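Local coordinates for retinoic acid receptor (Platynereis dumerilii, PDB 6EU9), which binds all-trans retinoic acid through its ligand-binding domain and probably acts as a ligand-controlled transcription factor of the nuclear receptor family, at residues S152-I157 with P176-L181. Numbering follows the deposited sequence.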
loop_
_atom_site.group_PDB
_atom_site.type_symbol
_atom_site.label_atom_id
_atom_site.label_comp_id
_atom_site.label_asym_id
_atom_site.label_seq_id
_atom_site.Cartn_x
_atom_site.Cartn_y
_atom_site.Cartn_z
ATOM N N SER A 152 -3.845 11.332 14.340
ATOM C CA SER A 152 -4.055 10.785 13.004
ATOM C C SER A 152 -3.081 9.676 12.687
ATOM O O SER A 152 -3.495 8.633 12.204
ATOM C CB SER A 152 -3.908 11.852 11.963
ATOM O OG SER A 152 -4.606 13.051 12.416
ATOM N N LEU A 153 -1.789 9.857 12.980
ATOM C CA LEU A 153 -0.806 8.804 12.720
ATOM C C LEU A 153 -1.063 7.600 13.585
ATOM O O LEU A 153 -0.825 6.477 13.145
ATOM C CB LEU A 153 0.640 9.322 12.925
ATOM C CG LEU A 153 1.760 8.461 12.241
ATOM C CD1 LEU A 153 1.566 8.456 10.756
ATOM C CD2 LEU A 153 3.102 9.028 12.493
ATOM N N ILE A 154 -1.467 7.835 14.843
ATOM C CA ILE A 154 -1.759 6.763 15.771
ATOM C C ILE A 154 -2.925 5.937 15.267
ATOM O O ILE A 154 -2.905 4.710 15.405
ATOM C CB ILE A 154 -1.943 7.282 17.195
ATOM C CG1 ILE A 154 -0.601 7.676 17.786
ATOM C CG2 ILE A 154 -2.820 6.385 18.143
ATOM C CD1 ILE A 154 -0.713 8.464 19.074
ATOM N N CYS A 155 -3.895 6.622 14.665
ATOM C CA CYS A 155 -5.018 5.945 14.001
ATOM C C CYS A 155 -4.534 5.141 12.854
ATOM O O CYS A 155 -4.846 3.971 12.744
ATOM C CB CYS A 155 -6.010 6.939 13.392
ATOM S SG CYS A 155 -7.144 7.572 14.577
ATOM N N LEU A 156 -3.710 5.784 12.057
ATOM C CA LEU A 156 -3.072 5.196 10.897
ATOM C C LEU A 156 -2.265 4.031 11.285
ATOM O O LEU A 156 -2.462 2.972 10.656
ATOM C CB LEU A 156 -2.257 6.194 10.121
ATOM C CG LEU A 156 -1.743 5.710 8.781
ATOM C CD1 LEU A 156 -2.809 5.116 7.861
ATOM C CD2 LEU A 156 -0.905 6.751 8.097
ATOM N N ILE A 157 -1.371 4.189 12.237
ATOM C CA ILE A 157 -0.462 3.090 12.588
ATOM C C ILE A 157 -1.040 2.232 13.674
ATOM O O ILE A 157 -0.661 2.337 14.819
ATOM C CB ILE A 157 1.028 3.512 12.770
ATOM C CG1 ILE A 157 1.434 4.292 11.504
ATOM C CG2 ILE A 157 1.915 2.263 12.859
ATOM C CD1 ILE A 157 2.896 4.513 11.312
ATOM N N PRO A 176 6.475 4.352 19.962
ATOM C CA PRO A 176 7.129 5.640 20.241
ATOM C C PRO A 176 6.198 6.841 20.057
ATOM O O PRO A 176 6.336 7.776 20.802
ATOM C CB PRO A 176 8.309 5.697 19.199
ATOM C CG PRO A 176 7.930 4.676 18.168
ATOM C CD PRO A 176 7.215 3.599 18.899
ATOM N N ILE A 177 5.301 6.816 19.085
ATOM C CA ILE A 177 4.368 7.937 18.846
ATOM C C ILE A 177 3.404 8.114 20.007
ATOM O O ILE A 177 3.054 9.212 20.376
ATOM C CB ILE A 177 3.543 7.765 17.564
ATOM C CG1 ILE A 177 4.457 7.252 16.435
ATOM C CG2 ILE A 177 2.807 9.067 17.228
ATOM C CD1 ILE A 177 3.740 6.517 15.292
ATOM N N LEU A 178 2.993 7.012 20.590
ATOM C CA LEU A 178 2.214 7.018 21.775
ATOM C C LEU A 178 2.955 7.622 22.948
ATOM O O LEU A 178 2.416 8.471 23.667
ATOM C CB LEU A 178 1.799 5.603 22.110
ATOM C CG LEU A 178 0.767 5.066 21.117
ATOM C CD1 LEU A 178 0.734 3.538 21.116
ATOM C CD2 LEU A 178 -0.577 5.785 21.443
ATOM N N GLU A 179 4.213 7.225 23.135
ATOM C CA GLU A 179 4.994 7.766 24.223
ATOM C C GLU A 179 5.215 9.268 24.014
ATOM O O GLU A 179 5.112 10.060 24.930
ATOM C CB GLU A 179 6.276 6.974 24.358
ATOM C CG GLU A 179 6.897 7.109 25.724
ATOM C CD GLU A 179 6.062 6.598 26.892
ATOM O OE1 GLU A 179 4.960 5.990 26.679
ATOM O OE2 GLU A 179 6.531 6.803 28.045
ATOM N N THR A 180 5.464 9.620 22.767
ATOM C CA THR A 180 5.694 11.005 22.371
ATOM C C THR A 180 4.467 11.833 22.587
ATOM O O THR A 180 4.590 12.971 23.067
ATOM C CB THR A 180 6.053 11.103 20.901
ATOM O OG1 THR A 180 7.122 10.184 20.701
ATOM C CG2 THR A 180 6.500 12.427 20.587
ATOM N N LEU A 181 3.289 11.328 22.171
ATOM C CA LEU A 181 2.046 12.043 22.409
ATOM C C LEU A 181 1.845 12.292 23.924
ATOM O O LEU A 181 1.547 13.402 24.274
ATOM C CB LEU A 181 0.841 11.378 21.765
ATOM C CG LEU A 181 -0.531 12.048 22.107
ATOM C CD1 LEU A 181 -0.714 13.443 21.490
ATOM C CD2 LEU A 181 -1.641 11.080 21.684
#
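With CG1 opposite its carbonyl carbon (chi1 -73°) and the chain then extended (chi2 168°), Ile154 thrusts its CD1 end at Ile177, Leu178 and Leu181 of helix 167-188. Two roughly antiparallel helices of the nuclear receptor ligand-binding fold meet here (axes of the short segments 10.2 Å apart, 154° between directions), illustrating how an all-helical domain joins neighbouring helices through aliphatic side chains. No hydrogen bond links 152-157 to 176-181, whose side chains meet through apolar groups alone; nearby, Gln174 NE2 of helix 167-188 bonds to the Ile154 backbone O. Ile154 and Ile177 lie alongside, their chains running opposite ways, Ile154 CG1 3.7 Å from Ile177 CG2. Ile154 CD1 sits against the CD2 methyls of two leucines three residues apart, 3.6 Å from Leu178 CD2 and 3.8 Å from Leu181 CD2; Leu181 crosses it nearly at a right angle. Cut back to an alanine, this position would probably leave a gap facing Leu178 and Leu181 and take from Ile177 CG2 the methylene it rests on. Leu203 of helix 195-222 also packs on Ile154, and Ile15 of helix 6-22 on Leu153. Leu153 crosses Ile177 almost perpendicularly, its CD2 methyl meeting Ile177 CD1 at 3.8 Å.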